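Local coordinates for putative NADH-depentdent flavin oxidoreductase (Cupriavidus metallidurans, PDB 5OCS), which probably uses NAD(P)H to reduce activated carbon-carbon double bonds, as an FMN-dependent ene-reductase of the Old Yellow Enzyme family, at residues 52-57 and 174-179; 98-103 and 229-234. All blocks are in the same frame, centred on the assembly; numbering follows the deposited sequence.

Contact 1: residues 52-57 and 174-179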
ATOM      1  N   LEU D  52      15.074  -1.971   5.145  1.00  8.68           N
ATOM      2  CA  LEU D  52      15.217  -0.700   5.780  1.00  8.25           C
ATOM      3  C   LEU D  52      14.254   0.312   5.133  1.00  7.87           C
ATOM      4  O   LEU D  52      14.172   0.455   3.911  1.00  7.39           O
ATOM      5  CB  LEU D  52      16.666  -0.245   5.610  1.00  8.76           C
ATOM      6  CG  LEU D  52      16.963   1.103   6.243  1.00  9.01           C
ATOM      7  CD1 LEU D  52      16.742   1.145   7.767  1.00  9.12           C
ATOM      8  CD2 LEU D  52      18.363   1.573   5.867  1.00  9.57           C
ATOM      9  N   LEU D  53      13.527   1.013   5.982  1.00  8.22           N
ATOM     10  CA  LEU D  53      12.721   2.141   5.537  1.00  8.14           C
ATOM     11  C   LEU D  53      13.354   3.408   6.102  1.00  8.17           C
ATOM     12  O   LEU D  53      13.679   3.486   7.312  1.00  8.77           O
ATOM     13  CB  LEU D  53      11.299   1.986   6.074  1.00  8.40           C
ATOM     14  CG  LEU D  53      10.384   3.211   5.971  1.00  9.29           C
ATOM     15  CD1 LEU D  53      10.139   3.666   4.554  1.00  9.47           C
ATOM     16  CD2 LEU D  53       9.071   2.892   6.657  1.00 10.56           C
ATOM     17  N   ILE D  54      13.525   4.428   5.263  1.00  8.25           N
ATOM     18  CA  ILE D  54      13.997   5.716   5.709  1.00  8.31           C
ATOM     19  C   ILE D  54      12.884   6.695   5.433  1.00  8.25           C
ATOM     20  O   ILE D  54      12.583   6.930   4.255  1.00  8.52           O
ATOM     21  CB  ILE D  54      15.259   6.189   4.947  1.00  8.48           C
ATOM     22  CG1 ILE D  54      16.324   5.092   4.944  1.00  8.35           C
ATOM     23  CG2 ILE D  54      15.806   7.457   5.602  1.00  8.96           C
ATOM     24  CD1 ILE D  54      17.587   5.411   4.149  1.00  8.85           C
ATOM     25  N   ILE D  55      12.296   7.238   6.509  1.00  8.34           N
ATOM     26  CA  ILE D  55      11.233   8.205   6.411  1.00  8.44           C
ATOM     27  C   ILE D  55      11.775   9.478   5.738  1.00  8.68           C
ATOM     28  O   ILE D  55      12.949   9.832   5.941  1.00  8.88           O
ATOM     29  CB  ILE D  55      10.601   8.491   7.801  1.00  8.81           C
ATOM     30  CG1 ILE D  55       9.788   7.276   8.291  1.00  8.84           C
ATOM     31  CG2 ILE D  55       9.663   9.701   7.780  1.00  9.37           C
ATOM     32  CD1 ILE D  55       9.531   7.255   9.781  1.00  9.11           C
ATOM     33  N   GLU D  56      10.909  10.139   4.969  1.00  8.52           N
ATOM     34  CA  GLU D  56      11.231  11.335   4.231  1.00  8.30           C
ATOM     35  C   GLU D  56      11.900  12.429   5.069  1.00  8.05           C
ATOM     36  O   GLU D  56      11.779  12.476   6.294  1.00  8.29           O
ATOM     37  CB  GLU D  56       9.964  11.957   3.641  1.00  8.36           C
ATOM     38  CG  GLU D  56       9.013  12.541   4.661  1.00  9.03           C
ATOM     39  CD  GLU D  56       7.647  12.853   4.061  1.00  9.31           C
ATOM     40  OE1 GLU D  56       7.492  13.927   3.428  1.00  9.52           O
ATOM     41  OE2 GLU D  56       6.740  12.015   4.228  1.00  9.63           O
ATOM     42  N   ALA D  57      12.508  13.359   4.363  1.00  7.93           N
ATOM     43  CA  ALA D  57      13.089  14.550   4.970  1.00  8.32           C
ATOM     44  C   ALA D  57      12.149  15.184   5.977  1.00  8.27           C
ATOM     45  O   ALA D  57      11.042  15.688   5.635  1.00  9.72           O
ATOM     46  CB  ALA D  57      13.468  15.574   3.887  1.00  8.13           C
ATOM     47  N   GLY D 174      17.091   4.701  13.809  1.00  9.95           N
ATOM     48  CA  GLY D 174      18.267   5.276  13.221  1.00  9.49           C
ATOM     49  C   GLY D 174      17.985   6.638  12.627  1.00  9.55           C
ATOM     50  O   GLY D 174      16.829   6.987  12.350  1.00  8.50           O
ATOM     51  N   ILE D 175      19.049   7.413  12.428  1.00  9.46           N
ATOM     52  CA  ILE D 175      18.893   8.760  11.851  1.00 10.07           C
ATOM     53  C   ILE D 175      19.860   8.958  10.682  1.00  9.78           C
ATOM     54  O   ILE D 175      21.069   8.688  10.772  1.00 10.10           O
ATOM     55  CB  ILE D 175      19.153   9.882  12.868  1.00 11.28           C
ATOM     56  CG1 ILE D 175      18.031   9.932  13.933  1.00 12.23           C
ATOM     57  CG2 ILE D 175      19.207  11.263  12.179  1.00 10.82           C
ATOM     58  CD1 ILE D 175      18.302  10.880  15.066  1.00 14.27           C
ATOM     59  N   GLU D 176      19.313   9.417   9.573  1.00  9.05           N
ATOM     60  CA  GLU D 176      20.113   9.900   8.449  1.00  9.44           C
ATOM     61  C   GLU D 176      20.123  11.411   8.477  1.00  9.25           C
ATOM     62  O   GLU D 176      19.067  12.062   8.389  1.00  9.25           O
ATOM     63  CB  GLU D 176      19.524   9.396   7.131  1.00  8.91           C
ATOM     64  CG  GLU D 176      20.220   9.985   5.903  1.00  9.46           C
ATOM     65  CD  GLU D 176      19.859   9.274   4.617  1.00  9.78           C
ATOM     66  OE1 GLU D 176      20.130   8.059   4.503  1.00 10.07           O
ATOM     67  OE2 GLU D 176      19.317   9.964   3.718  1.00 11.39           O
ATOM     68  N   VAL D 177      21.307  11.997   8.639  1.00  9.60           N
ATOM     69  CA  VAL D 177      21.387  13.458   8.688  1.00  9.34           C
ATOM     70  C   VAL D 177      21.570  13.857   7.228  1.00  9.47           C
ATOM     71  O   VAL D 177      22.446  13.352   6.511  1.00  9.80           O
ATOM     72  CB  VAL D 177      22.608  13.936   9.520  1.00  9.15           C
ATOM     73  CG1 VAL D 177      22.779  15.430   9.405  1.00  9.26           C
ATOM     74  CG2 VAL D 177      22.436  13.524  10.978  1.00  9.48           C
ATOM     75  N   HIS D 178      20.735  14.768   6.785  1.00  9.19           N
ATOM     76  CA  HIS D 178      20.681  15.134   5.379  1.00 10.16           C
ATOM     77  C   HIS D 178      21.747  16.176   5.054  1.00 10.33           C
ATOM     78  O   HIS D 178      21.569  17.336   5.355  1.00 13.18           O
ATOM     79  CB  HIS D 178      19.293  15.654   5.023  1.00  9.66           C
ATOM     80  CG  HIS D 178      18.976  15.615   3.556  1.00 10.94           C
ATOM     81  ND1 HIS D 178      19.931  15.441   2.575  1.00 11.31           N
ATOM     82  CD2 HIS D 178      17.792  15.723   2.904  1.00 11.10           C
ATOM     83  CE1 HIS D 178      19.352  15.448   1.387  1.00 11.79           C
ATOM     84  NE2 HIS D 178      18.053  15.607   1.561  1.00 11.34           N
ATOM     85  N   GLY D 179      22.814  15.728   4.415  1.00 10.30           N
ATOM     86  CA  GLY D 179      23.907  16.603   3.928  1.00 10.38           C
ATOM     87  C   GLY D 179      23.969  16.772   2.423  1.00 10.82           C
ATOM     88  O   GLY D 179      24.996  17.184   1.899  1.00 11.11           O
TER
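Ile-54 and Glu-176 meet inside the closed eight-stranded parallel (beta/alpha)8 barrel, or TIM barrel, of this Old Yellow Enzyme. Strand 52-59 and strand 175-179 are the second and fourth of the barrel; strand 96-102 runs between them, so no backbone bond joins them and the strands meet through side chains alone. The delta methyl CD1 of Ile-54 comes within 3.7 Å of Glu-176 OE1, a van der Waals contact in which the two side chains cross at about a right angle. Ile-54 places CG1 beside its backbone N, opposite the carbonyl carbon (chi1 -51°), and CD1 continues from there in an extended line into the barrel interior. Glu-176 answers with CG anti to the backbone N (chi1 174°) and an extended chain that carries its carboxylate inward.

This buried carboxylate is held by polar groups beyond the contact. OE1 is hydrogen-bonded to His-263 ND1 and to Trp-229 NE1, while OE2 accepts from Gln-100 NE2 and forms a salt bridge with Arg-231 NH1. Both oxygens are thus gripped twice, which should fix the rotation of the group, and the arginine probably balances its charge. Since Gln-100 and Arg-231 are both FMN-binding residues, Glu-176 is well placed to act as a second-shell residue that orients them.

Further along the strands, at their C-terminal ends, the contact is looser. Here Ala-57, itself an FMN-binding residue, lies beside His-178, whose ring also meets Tyr-183 with the planes nearly perpendicular, while ND1 is hydrogen-bonded to Ala-180 N. The Ala-57 methyl lies at the edge of the imidazole, near its plane, with CB 4.4 Å from His-178 CD2.

Contact 2: residues 98-103 and 229-234; sequences TIQLAH and WMRVSA
Thr-98 and Trp-229 supply the van der Waals part of this contact, across the interior of the TIM barrel between strand 96-102 and strand 228-233, the third and fifth of the barrel. Strand 175-179 separates them, and the touching parts run 45° apart. The far corner of the indole's six-membered ring does the touching: Trp-229 CH2 lies 3.8 Å from both CB and OG1 of Thr-98 and 3.9 Å from Thr-98 CG2. The methyl sits in the indole plane and the hydroxyl near it, so threonine abuts the ring edge, and the two side chains cross at about a right angle. With chi1 at 70°, the indole of Trp-229 lies between its backbone N and carbonyl carbon, and from there CH2 reaches Thr-98, at which the bond from CA to CB is not aimed.

The polar ends turn to other partners. Thr-98 OG1 is hydrogen-bonded to Leu-53 O, and Glu-176 of the intervening strand takes the polar ends of Trp-229, Gln-100 and Arg-231.

Gln-100 and Arg-231, both FMN-binding residues, approach without bonding each other, their flat groups 42° apart; the shared acceptor probably accounts for their closeness. Arg-231 is fixed further by NE to Ser-265 OG, while its NH2 binds a citrate, probably from the crystallisation liquor. Between the two residues the closest approach is Gln-100 NE2 to Arg-231 NH1, 3.6 Å.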
ATOM      1  N   THR D  98      13.789   4.091  10.140  1.00  7.57           N
ATOM      2  CA  THR D  98      14.738   5.169  10.406  1.00  7.92           C
ATOM      3  C   THR D  98      14.177   6.453   9.814  1.00  7.84           C
ATOM      4  O   THR D  98      13.171   6.434   9.083  1.00  8.30           O
ATOM      5  CB  THR D  98      16.119   4.851   9.795  1.00  7.63           C
ATOM      6  OG1 THR D  98      16.030   4.715   8.362  1.00  8.05           O
ATOM      7  CG2 THR D  98      16.629   3.506  10.411  1.00  7.64           C
ATOM      8  N   ILE D  99      14.835   7.574  10.062  1.00  7.91           N
ATOM      9  CA  ILE D  99      14.296   8.854   9.635  1.00  7.95           C
ATOM     10  C   ILE D  99      15.410   9.777   9.152  1.00  7.84           C
ATOM     11  O   ILE D  99      16.499   9.797   9.711  1.00  8.55           O
ATOM     12  CB  ILE D  99      13.479   9.532  10.757  1.00  7.76           C
ATOM     13  CG1 ILE D  99      12.650  10.702  10.218  1.00  7.85           C
ATOM     14  CG2 ILE D  99      14.357   9.932  11.982  1.00  7.75           C
ATOM     15  CD1 ILE D  99      11.529  11.077  11.156  1.00  8.11           C
ATOM     16  N   GLN D 100      15.127  10.530   8.106  1.00  8.61           N
ATOM     17  CA  GLN D 100      16.051  11.562   7.582  1.00  8.28           C
ATOM     18  C   GLN D 100      15.711  12.897   8.212  1.00  8.10           C
ATOM     19  O   GLN D 100      14.592  13.408   8.052  1.00  8.30           O
ATOM     20  CB  GLN D 100      15.947  11.633   6.061  1.00  8.81           C
ATOM     21  CG  GLN D 100      16.960  12.556   5.442  1.00  9.34           C
ATOM     22  CD  GLN D 100      16.701  12.760   3.989  1.00  9.19           C
ATOM     23  OE1 GLN D 100      15.711  13.398   3.609  1.00  9.65           O
ATOM     24  NE2 GLN D 100      17.610  12.274   3.156  1.00  8.99           N
ATOM     25  N   LEU D 101      16.620  13.431   9.033  1.00  8.27           N
ATOM     26  CA  LEU D 101      16.412  14.738   9.612  1.00  7.75           C
ATOM     27  C   LEU D 101      17.044  15.770   8.675  1.00  8.24           C
ATOM     28  O   LEU D 101      18.166  15.570   8.174  1.00  7.96           O
ATOM     29  CB  LEU D 101      17.035  14.792  10.992  1.00  8.22           C
ATOM     30  CG  LEU D 101      16.395  13.975  12.096  1.00  8.70           C
ATOM     31  CD1 LEU D 101      17.139  14.268  13.398  1.00  9.18           C
ATOM     32  CD2 LEU D 101      14.892  14.244  12.254  1.00  9.11           C
ATOM     33  N   ALA D 102      16.343  16.878   8.489  1.00  7.88           N
ATOM     34  CA  ALA D 102      16.616  17.789   7.390  1.00  8.63           C
ATOM     35  C   ALA D 102      16.402  19.246   7.756  1.00  8.58           C
ATOM     36  O   ALA D 102      15.661  19.590   8.648  1.00  9.20           O
ATOM     37  CB  ALA D 102      15.733  17.425   6.214  1.00  8.74           C
ATOM     38  N   HIS D 103      17.090  20.103   7.015  1.00  9.04           N
ATOM     39  CA  HIS D 103      16.878  21.535   7.022  1.00  9.59           C
ATOM     40  C   HIS D 103      17.244  22.011   5.597  1.00  9.32           C
ATOM     41  O   HIS D 103      18.352  21.739   5.119  1.00  8.78           O
ATOM     42  CB  HIS D 103      17.802  22.182   8.032  1.00 10.44           C
ATOM     43  CG  HIS D 103      17.479  23.614   8.310  1.00 10.44           C
ATOM     44  ND1 HIS D 103      17.488  24.587   7.333  1.00 11.03           N
ATOM     45  CD2 HIS D 103      17.194  24.244   9.464  1.00 10.98           C
ATOM     46  CE1 HIS D 103      17.186  25.751   7.875  1.00 11.46           C
ATOM     47  NE2 HIS D 103      17.005  25.564   9.175  1.00 11.36           N
ATOM     48  N   TRP D 229      23.927   8.275  10.688  1.00  9.45           N
ATOM     49  CA  TRP D 229      24.781   8.416   9.513  1.00  9.34           C
ATOM     50  C   TRP D 229      24.429   9.690   8.754  1.00  9.21           C
ATOM     51  O   TRP D 229      23.576  10.457   9.199  1.00  9.59           O
ATOM     52  CB  TRP D 229      24.710   7.157   8.639  1.00  9.09           C
ATOM     53  CG  TRP D 229      23.415   6.924   7.924  1.00  9.31           C
ATOM     54  CD1 TRP D 229      23.066   7.333   6.671  1.00  9.59           C
ATOM     55  CD2 TRP D 229      22.286   6.201   8.422  1.00  9.38           C
ATOM     56  NE1 TRP D 229      21.799   6.916   6.368  1.00  9.55           N
ATOM     57  CE2 TRP D 229      21.302   6.220   7.432  1.00  9.71           C
ATOM     58  CE3 TRP D 229      22.006   5.574   9.628  1.00  9.91           C
ATOM     59  CZ2 TRP D 229      20.063   5.604   7.604  1.00  9.78           C
ATOM     60  CZ3 TRP D 229      20.789   4.946   9.780  1.00 10.14           C
ATOM     61  CH2 TRP D 229      19.828   4.993   8.807  1.00  9.76           C
ATOM     62  N   MET D 230      25.129   9.939   7.659  1.00  9.88           N
ATOM     63  CA  MET D 230      24.852  11.112   6.834  1.00 10.38           C
ATOM     64  C   MET D 230      24.635  10.735   5.394  1.00 10.04           C
ATOM     65  O   MET D 230      25.285   9.821   4.852  1.00 10.86           O
ATOM     66  CB  MET D 230      26.011  12.136   6.919  1.00 11.20           C
ATOM     67  CG  MET D 230      25.693  13.499   6.310  1.00 11.67           C
ATOM     68  SD  MET D 230      27.034  14.701   6.541  1.00 13.56           S
ATOM     69  CE  MET D 230      26.863  15.001   8.268  1.00 14.14           C
ATOM     70  N   ARG D 231      23.785  11.533   4.751  1.00 10.45           N
ATOM     71  CA  ARG D 231      23.542  11.479   3.328  1.00 10.39           C
ATOM     72  C   ARG D 231      24.425  12.520   2.680  1.00 10.45           C
ATOM     73  O   ARG D 231      24.383  13.664   3.096  1.00  9.56           O
ATOM     74  CB  ARG D 231      22.071  11.830   3.052  1.00 11.27           C
ATOM     75  CG  ARG D 231      21.656  11.847   1.591  1.00 11.86           C
ATOM     76  CD  ARG D 231      21.719  10.477   0.942  1.00 14.04           C
ATOM     77  NE  ARG D 231      20.859  10.435  -0.252  1.00 15.76           N
ATOM     78  CZ  ARG D 231      19.545  10.211  -0.272  1.00 15.98           C
ATOM     79  NH1 ARG D 231      18.890   9.877   0.825  1.00 16.56           N
ATOM     80  NH2 ARG D 231      18.905  10.271  -1.432  1.00 14.79           N
ATOM     81  N   VAL D 232      25.216  12.110   1.670  1.00 10.68           N
ATOM     82  CA  VAL D 232      26.187  13.008   1.035  1.00 11.42           C
ATOM     83  C   VAL D 232      26.041  12.947  -0.461  1.00 11.53           C
ATOM     84  O   VAL D 232      25.854  11.870  -1.024  1.00 12.08           O
ATOM     85  CB  VAL D 232      27.636  12.616   1.402  1.00 11.93           C
ATOM     86  CG1 VAL D 232      28.644  13.574   0.752  1.00 13.23           C
ATOM     87  CG2 VAL D 232      27.844  12.599   2.927  1.00 11.91           C
ATOM     88  N   SER D 233      26.111  14.110  -1.126  1.00 11.20           N
ATOM     89  CA  SER D 233      26.149  14.115  -2.584  1.00 12.05           C
ATOM     90  C   SER D 233      27.528  13.750  -3.079  1.00 11.61           C
ATOM     91  O   SER D 233      28.472  14.359  -2.627  1.00 12.22           O
ATOM     92  CB  SER D 233      25.822  15.511  -3.108  1.00 12.99           C
ATOM     93  OG  SER D 233      25.927  15.489  -4.521  1.00 14.84           O
ATOM     94  N   ALA D 234      27.662  12.782  -3.990  1.00 11.46           N
ATOM     95  CA  ALA D 234      28.999  12.368  -4.440  1.00 12.02           C
ATOM     96  C   ALA D 234      29.808  13.540  -4.964  1.00 12.94           C
ATOM     97  O   ALA D 234      31.015  13.629  -4.700  1.00 13.28           O
ATOM     98  CB  ALA D 234      28.885  11.308  -5.508  1.00 11.92           C
TER

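Both contacts belong to the core of one barrel, their centres about 5 Å apart, and each joins strands two places apart, so together they interleave the second to fifth strands. The middle strand of contact 1 is 96-102, a partner in contact 2, whose own middle strand, 175-179, belongs to contact 1. Contact 1 contributes the anion and contact 2 the donors; the backbones join as well, Val-177 N lying 2.8 Å from Trp-229 O in a probable hydrogen bond. Nearer the strands' C-terminal ends the link is packing, with Gln-100 OE1 3.2 Å from His-178 CD2. Contact 1 is entirely buried; in contact 2, Arg-231 is partly exposed and meets the citrate.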